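Local structure of cytochrome C (Marichromatium purpuratum 984, 5LO9) at residues M167-G172 and L453-L458; A134-L139 and A403-A408. The protein probably interconverts thiosulfate and tetrathionate as a thiosulfate dehydrogenase, passing electrons along a chain of four covalently bound heme c groups. One frame throughout, in Å; residues are numbered along the deposited sequence.

Contact 1 of 2, residues M167-G172 and L453-L458; sequences MGAVAG and LDTVRL. With HEC (heme c), chain D.
Ala169 and Thr455 form the closest backbone approach, their CA atoms 7.0 Å apart, where helix 166-171 faces a loop that turns tightly at Asp454, the centre of an inverse gamma turn. Ala169 presents its methyl to two partners: CB lies 3.7 Å from Thr455 CG2 and 4.0 Å from Leu453 CD2. The Thr455 methyl is used for packing while its hydroxyl, OG1, bonds to the carbonyl oxygen of Met164. Deeper in, Val170 and Leu453 cross at about a right angle, with Val170 CG2 3.7 Å from Leu453 CD2. Val170 touches protein and cofactor together: with CG1 anti to the backbone N (chi1 168°), that branch meets the heme at CBB, 3.7 Å away, while CG2, besides meeting the leucine, also borders the porphyrin at C1C. Leu453 reaches the same porphyrin rim, its CB 3.9 Å from heme CBC, so the heme edge and the two aliphatic chains share one apolar patch. One turn of helix earlier, Met167 turns away from the loop, and its chain bends twice to bring SD to the heme iron at 2.4 Å. Its axial mate is His125, the pairing characteristic of a His/Met class I cytochrome c. Asp454 OD1 makes a salt bridge with Arg173. Helix 144-156 packs behind helix 166-171 through Leu151 and Trp154, which touch Met167, while farther along the loop Val456 and Leu458 rest on His401 of helix 391-401.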
loop_
_atom_site.group_PDB
_atom_site.type_symbol
_atom_site.label_atom_id
_atom_site.label_comp_id
_atom_site.label_asym_id
_atom_site.label_seq_id
_atom_site.Cartn_x
_atom_site.Cartn_y
_atom_site.Cartn_z
ATOM N N MET A 167 40.436 7.790 0.100
ATOM C CA MET A 167 40.461 8.427 -1.205
ATOM C C MET A 167 41.248 7.630 -2.208
ATOM O O MET A 167 41.064 7.818 -3.409
ATOM C CB MET A 167 41.042 9.837 -1.158
ATOM C CG MET A 167 40.031 10.925 -0.752
ATOM S SD MET A 167 38.515 10.927 -1.713
ATOM C CE MET A 167 39.083 11.293 -3.350
ATOM N N GLY A 168 42.107 6.726 -1.769
ATOM C CA GLY A 168 42.663 5.807 -2.735
ATOM C C GLY A 168 41.598 4.886 -3.262
ATOM O O GLY A 168 41.511 4.643 -4.464
ATOM N N ALA A 169 40.732 4.419 -2.370
ATOM C CA ALA A 169 39.636 3.569 -2.797
ATOM C C ALA A 169 38.659 4.340 -3.685
ATOM O O ALA A 169 38.188 3.828 -4.700
ATOM C CB ALA A 169 38.938 2.994 -1.572
ATOM N N VAL A 170 38.366 5.587 -3.363
ATOM C CA VAL A 170 37.461 6.328 -4.225
ATOM C C VAL A 170 38.095 6.551 -5.590
ATOM O O VAL A 170 37.459 6.353 -6.630
ATOM C CB VAL A 170 37.066 7.653 -3.568
ATOM C CG1 VAL A 170 36.357 8.542 -4.583
ATOM C CG2 VAL A 170 36.200 7.363 -2.377
ATOM N N ALA A 171 39.342 7.016 -5.618
ATOM C CA ALA A 171 39.937 7.374 -6.904
ATOM C C ALA A 171 40.102 6.161 -7.780
ATOM O O ALA A 171 40.018 6.268 -9.009
ATOM C CB ALA A 171 41.291 8.045 -6.704
ATOM N N GLY A 172 40.345 5.007 -7.163
ATOM C CA GLY A 172 40.508 3.745 -7.848
ATOM C C GLY A 172 39.269 3.232 -8.538
ATOM O O GLY A 172 39.361 2.290 -9.330
ATOM N N LEU A 453 32.553 3.083 3.459
ATOM C CA LEU A 453 33.349 2.640 2.322
ATOM C C LEU A 453 34.113 1.392 2.720
ATOM O O LEU A 453 34.748 1.352 3.777
ATOM C CB LEU A 453 34.313 3.737 1.875
ATOM C CG LEU A 453 35.123 3.527 0.609
ATOM C CD1 LEU A 453 34.252 3.089 -0.553
ATOM C CD2 LEU A 453 35.908 4.829 0.289
ATOM N N ASP A 454 34.054 0.382 1.867
ATOM C CA ASP A 454 34.515 -0.939 2.261
ATOM C C ASP A 454 36.026 -1.109 2.098
ATOM O O ASP A 454 36.474 -2.125 1.561
ATOM C CB ASP A 454 33.778 -2.060 1.500
ATOM C CG ASP A 454 33.892 -1.953 -0.002
ATOM O OD1 ASP A 454 34.297 -0.912 -0.552
ATOM O OD2 ASP A 454 33.605 -2.977 -0.631
ATOM N N THR A 455 36.827 -0.151 2.561
ATOM C CA THR A 455 38.247 -0.438 2.730
ATOM C C THR A 455 38.476 -1.397 3.883
ATOM O O THR A 455 39.491 -2.113 3.914
ATOM C CB THR A 455 39.025 0.825 3.020
ATOM O OG1 THR A 455 38.561 1.351 4.260
ATOM C CG2 THR A 455 38.837 1.842 1.926
ATOM N N VAL A 456 37.515 -1.452 4.792
ATOM C CA VAL A 456 37.535 -2.307 5.969
ATOM C C VAL A 456 36.211 -3.045 6.028
ATOM O O VAL A 456 35.151 -2.432 5.872
ATOM C CB VAL A 456 37.729 -1.471 7.253
ATOM C CG1 VAL A 456 37.810 -2.375 8.455
ATOM C CG2 VAL A 456 38.968 -0.567 7.125
ATOM N N ARG A 457 36.250 -4.336 6.327
ATOM C CA ARG A 457 35.009 -5.058 6.580
ATOM C C ARG A 457 35.198 -5.965 7.783
ATOM O O ARG A 457 36.013 -6.888 7.745
ATOM C CB ARG A 457 34.566 -5.844 5.344
ATOM C CG ARG A 457 33.663 -5.021 4.362
ATOM C CD ARG A 457 32.294 -4.690 4.952
ATOM N NE ARG A 457 31.452 -3.767 4.186
ATOM C CZ ARG A 457 31.420 -2.442 4.347
ATOM N NH1 ARG A 457 32.205 -1.844 5.231
ATOM N NH2 ARG A 457 30.581 -1.706 3.624
ATOM N N LEU A 458 34.434 -5.695 8.840
ATOM C CA LEU A 458 34.562 -6.411 10.096
ATOM C C LEU A 458 34.067 -7.840 9.999
ATOM O O LEU A 458 33.198 -8.172 9.197
ATOM C CB LEU A 458 33.790 -5.705 11.185
ATOM C CG LEU A 458 34.056 -4.200 11.321
ATOM C CD1 LEU A 458 33.305 -3.626 12.499
ATOM C CD2 LEU A 458 35.488 -3.946 11.544
HETATM FE FE HEC D . 37.148 12.678 -0.928
HETATM C CHA HEC D . 39.888 14.539 0.157
HETATM C CHB HEC D . 37.409 14.161 -4.091
HETATM C CHC HEC D . 34.319 10.934 -1.990
HETATM C CHD HEC D . 37.068 10.995 2.121
HETATM N NA HEC D . 38.415 14.097 -1.788
HETATM C C1A HEC D . 39.431 14.715 -1.199
HETATM C C2A HEC D . 40.153 15.650 -2.079
HETATM C C3A HEC D . 39.433 15.528 -3.350
HETATM C C4A HEC D . 38.367 14.534 -3.051
HETATM C CMA HEC D . 39.738 16.265 -4.624
HETATM C CAA HEC D . 41.343 16.532 -1.793
HETATM C CBA HEC D . 40.857 17.895 -1.326
HETATM C CGA HEC D . 42.017 18.836 -1.100
HETATM O O1A HEC D . 41.801 19.921 -0.520
HETATM O O2A HEC D . 43.151 18.493 -1.509
HETATM N NB HEC D . 36.066 12.572 -2.709
HETATM C C1B HEC D . 36.314 13.230 -3.843
HETATM C C2B HEC D . 35.337 12.921 -4.920
HETATM C C3B HEC D . 34.436 11.950 -4.291
HETATM C C4B HEC D . 34.988 11.815 -2.933
HETATM C CMB HEC D . 35.319 13.474 -6.318
HETATM C CAB HEC D . 33.222 11.260 -4.845
HETATM C CBB HEC D . 33.583 10.519 -6.100
HETATM N NC HEC D . 35.908 11.236 -0.088
HETATM C C1C HEC D . 34.836 10.689 -0.647
HETATM C C2C HEC D . 34.155 9.709 0.223
HETATM C C3C HEC D . 34.971 9.698 1.446
HETATM C C4C HEC D . 36.031 10.688 1.122
HETATM C CMC HEC D . 32.932 8.922 -0.134
HETATM C CAC HEC D . 34.796 8.961 2.754
HETATM C CBC HEC D . 34.377 7.519 2.719
HETATM N ND HEC D . 38.267 12.751 0.819
HETATM C C1D HEC D . 38.104 12.000 1.896
HETATM C C2D HEC D . 39.080 12.297 2.962
HETATM C C3D HEC D . 39.915 13.341 2.413
HETATM C C4D HEC D . 39.312 13.546 1.067
HETATM C CMD HEC D . 39.201 11.658 4.288
HETATM C CAD HEC D . 41.085 14.018 3.083
HETATM C CBD HEC D . 42.414 13.360 2.688
HETATM C CGD HEC D . 43.560 13.834 3.558
HETATM O O1D HEC D . 44.629 14.071 2.961
HETATM O O2D HEC D . 43.405 13.985 4.801
#

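Contact 2 of 2, residues A134-L139 and A403-A408; sequences AVFPPL and ALCHGA. With HEC (heme c), chain F; EDO (1,2-ethanediol), chain Q.
Val135 and Leu404 make the aliphatic part of this contact, their side chains meeting at a slant. Leu404 CD1 sits in the fork of the valine, 3.9 Å from both Val135 CG1 and Val135 CG2. Leu404 has CG anti to its nitrogen (chi1 180°), which carries the branch away from its own helix toward Val135; the leucine also touches Pro163 and Met164 of the loop before helix 166-171. The aromatic part belongs to Phe136. Its CZ comes 3.8 Å from Cys405 SG, and that sulfur lies 5.0 Å from the centroid of the Phe136 ring at 71° from the ring normal, an oblique sulfur-aromatic contact. Val135 CG1 covers one face of the ring, 3.4 Å above its plane, while Phe421 meets the ring with planes at about 45°. Helix 403-406 completes a CXXCH heme c motif: Cys402 and Cys405 are the thioether cysteines, and Cys405 SG is bonded to heme CAC. His406 is the proximal ligand, its NE2 2.1 Å from the heme iron opposite Met450. Among the polar bonds, His406 ND1 is held by the carbonyl oxygen of Pro422, which fixes the turn of the imidazole about its bond to iron. In the other segment the carbonyl of Pro137 plays the equivalent part for His125, axial ligand of the second heme. Phe136 also touches Cys124 and that second heme, so its ring lies between the two heme attachments; a serine here would probably open a gap between them and strip the Cys405 sulfur of its aromatic neighbour. An ethanediol molecule lies beside Val135 and the Cys405 carbonyl, but its modelled position is doubtful.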
loop_
_atom_site.group_PDB
_atom_site.type_symbol
_atom_site.label_atom_id
_atom_site.label_comp_id
_atom_site.label_asym_id
_atom_site.label_seq_id
_atom_site.Cartn_x
_atom_site.Cartn_y
_atom_site.Cartn_z
ATOM N N ALA A 134 37.224 18.922 10.089
ATOM C CA ALA A 134 38.655 18.978 9.777
ATOM C C ALA A 134 39.112 17.792 8.933
ATOM O O ALA A 134 39.895 17.967 7.991
ATOM C CB ALA A 134 39.464 19.025 11.049
ATOM N N VAL A 135 38.593 16.588 9.226
ATOM C CA VAL A 135 38.941 15.397 8.455
ATOM C C VAL A 135 38.574 15.544 6.997
ATOM O O VAL A 135 39.292 15.070 6.115
ATOM C CB VAL A 135 38.221 14.163 9.010
ATOM C CG1 VAL A 135 38.495 12.956 8.134
ATOM C CG2 VAL A 135 38.637 13.880 10.358
ATOM N N PHE A 136 37.430 16.136 6.711
ATOM C CA PHE A 136 36.843 16.013 5.381
ATOM C C PHE A 136 36.801 17.378 4.713
ATOM O O PHE A 136 35.929 18.198 5.035
ATOM C CB PHE A 136 35.457 15.385 5.485
ATOM C CG PHE A 136 35.481 13.964 5.988
ATOM C CD1 PHE A 136 35.868 12.914 5.162
ATOM C CD2 PHE A 136 35.113 13.673 7.281
ATOM C CE1 PHE A 136 35.891 11.578 5.632
ATOM C CE2 PHE A 136 35.136 12.347 7.764
ATOM C CZ PHE A 136 35.526 11.303 6.943
ATOM N N PRO A 137 37.717 17.673 3.793
ATOM C CA PRO A 137 37.865 19.036 3.289
ATOM C C PRO A 137 36.793 19.368 2.273
ATOM O O PRO A 137 36.191 18.459 1.672
ATOM C CB PRO A 137 39.252 19.017 2.615
ATOM C CG PRO A 137 39.354 17.652 2.101
ATOM C CD PRO A 137 38.705 16.771 3.185
ATOM N N PRO A 138 36.590 20.658 1.996
ATOM C CA PRO A 138 35.674 21.048 0.925
ATOM C C PRO A 138 36.251 20.724 -0.431
ATOM O O PRO A 138 37.465 20.729 -0.624
ATOM C CB PRO A 138 35.531 22.556 1.112
ATOM C CG PRO A 138 36.755 22.990 1.804
ATOM C CD PRO A 138 37.308 21.809 2.551
ATOM N N LEU A 139 35.352 20.372 -1.349
ATOM C CA LEU A 139 35.592 20.313 -2.786
ATOM C C LEU A 139 34.988 21.510 -3.526
ATOM O O LEU A 139 35.414 21.845 -4.643
ATOM C CB LEU A 139 34.976 19.031 -3.341
ATOM C CG LEU A 139 35.305 17.755 -2.569
ATOM C CD1 LEU A 139 34.539 16.601 -3.163
ATOM C CD2 LEU A 139 36.781 17.444 -2.605
ATOM N N ALA A 403 35.088 6.045 14.996
ATOM C CA ALA A 403 35.108 7.361 15.617
ATOM C C ALA A 403 35.494 8.458 14.627
ATOM O O ALA A 403 35.097 9.609 14.790
ATOM C CB ALA A 403 36.083 7.339 16.786
ATOM N N LEU A 404 36.266 8.128 13.602
ATOM C CA LEU A 404 36.682 9.135 12.636
ATOM C C LEU A 404 35.487 9.932 12.106
ATOM O O LEU A 404 35.584 11.145 11.870
ATOM C CB LEU A 404 37.447 8.442 11.499
ATOM C CG LEU A 404 37.990 9.277 10.346
ATOM C CD1 LEU A 404 39.246 10.096 10.729
ATOM C CD2 LEU A 404 38.270 8.338 9.213
ATOM N N CYS A 405 34.378 9.245 11.847
ATOM C CA CYS A 405 33.151 9.824 11.325
ATOM C C CYS A 405 32.124 10.059 12.422
ATOM O O CYS A 405 31.612 11.170 12.575
ATOM C CB CYS A 405 32.564 8.892 10.273
ATOM S SG CYS A 405 33.562 8.625 8.819
ATOM N N HIS A 406 31.845 9.030 13.218
ATOM C CA HIS A 406 30.786 9.130 14.197
ATOM C C HIS A 406 31.198 9.837 15.483
ATOM O O HIS A 406 30.315 10.123 16.301
ATOM C CB HIS A 406 30.256 7.736 14.512
ATOM C CG HIS A 406 29.543 7.123 13.357
ATOM N ND1 HIS A 406 28.304 7.555 12.939
ATOM C CD2 HIS A 406 29.900 6.128 12.512
ATOM C CE1 HIS A 406 27.920 6.843 11.894
ATOM N NE2 HIS A 406 28.872 5.971 11.612
ATOM N N GLY A 407 32.482 10.120 15.683
ATOM C CA GLY A 407 32.940 10.903 16.818
ATOM C C GLY A 407 33.401 10.027 17.973
ATOM O O GLY A 407 32.946 8.894 18.161
ATOM N N ALA A 408 34.316 10.560 18.769
ATOM C CA ALA A 408 34.845 9.795 19.891
ATOM C C ALA A 408 33.758 9.446 20.902
ATOM O O ALA A 408 33.816 8.390 21.554
ATOM C CB ALA A 408 35.956 10.593 20.539
HETATM FE FE HEC F . 28.760 4.584 10.067
HETATM C CHA HEC F . 25.413 5.275 9.356
HETATM C CHB HEC F . 27.829 2.432 12.660
HETATM C CHC HEC F . 32.070 3.636 10.433
HETATM C CHD HEC F . 29.762 7.195 7.912
HETATM N NA HEC F . 26.940 3.970 10.879
HETATM C C1A HEC F . 25.723 4.364 10.475
HETATM C C2A HEC F . 24.642 3.753 11.297
HETATM C C3A HEC F . 25.347 2.912 12.247
HETATM C C4A HEC F . 26.778 3.132 11.904
HETATM C CMA HEC F . 24.722 2.050 13.300
HETATM C CAA HEC F . 23.157 3.886 11.206
HETATM C CBA HEC F . 22.646 4.375 12.566
HETATM C CGA HEC F . 22.049 5.755 12.537
HETATM O O1A HEC F . 21.990 6.354 11.452
HETATM O O2A HEC F . 21.651 6.223 13.625
HETATM N NB HEC F . 29.757 3.265 11.319
HETATM C C1B HEC F . 29.236 2.510 12.278
HETATM C C2B HEC F . 30.247 1.683 12.973
HETATM C C3B HEC F . 31.498 2.031 12.308
HETATM C C4B HEC F . 31.064 3.009 11.285
HETATM C CMB HEC F . 30.028 0.740 14.099
HETATM C CAB HEC F . 32.885 1.501 12.563
HETATM C CBB HEC F . 32.838 0.011 12.326
HETATM N NC HEC F . 30.584 5.289 9.324
HETATM C C1C HEC F . 31.782 4.785 9.583
HETATM C C2C HEC F . 32.887 5.527 8.956
HETATM C C3C HEC F . 32.222 6.580 8.213
HETATM C C4C HEC F . 30.790 6.345 8.532
HETATM C CMC HEC F . 34.347 5.243 9.091
HETATM C CAC HEC F . 32.777 7.708 7.380
HETATM C CBC HEC F . 33.735 7.354 6.293
HETATM N ND HEC F . 27.768 5.955 8.847
HETATM C C1D HEC F . 28.326 6.891 8.065
HETATM C C2D HEC F . 27.297 7.658 7.313
HETATM C C3D HEC F . 26.031 7.079 7.728
HETATM C C4D HEC F . 26.438 6.032 8.675
HETATM C CMD HEC F . 27.475 8.764 6.338
HETATM C CAD HEC F . 24.676 7.502 7.277
HETATM C CBD HEC F . 24.493 6.928 5.875
HETATM C CGD HEC F . 23.784 7.900 4.940
HETATM O O1D HEC F . 23.456 9.046 5.296
HETATM O O2D HEC F . 23.559 7.530 3.784
HETATM C C1 EDO Q . 33.757 14.425 13.330
HETATM O O1 EDO Q . 32.951 13.495 14.086
HETATM C C2 EDO Q . 34.573 13.748 12.196
HETATM O O2 EDO Q . 35.132 14.657 11.194
#

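How the contacts relate
Both contacts join the 101-190 cytochrome c region to the 390-470 region, and each buries two of its four touching residues, so both are partly buried interfaces between heme-bearing units. Their centres lie about 15 Å apart and the two contacts do not touch. They differ in the side of the hemes they serve: contact 1 pairs the helix of the methionine ligand Met167 with the loop following Met450, whereas contact 2 pairs a loop supporting His125 with the helix carrying His406. Contact 1 packs only aliphatic groups across its two segments; contact 2 adds an aromatic ring and a thioether sulfur. Met164 borders both contacts.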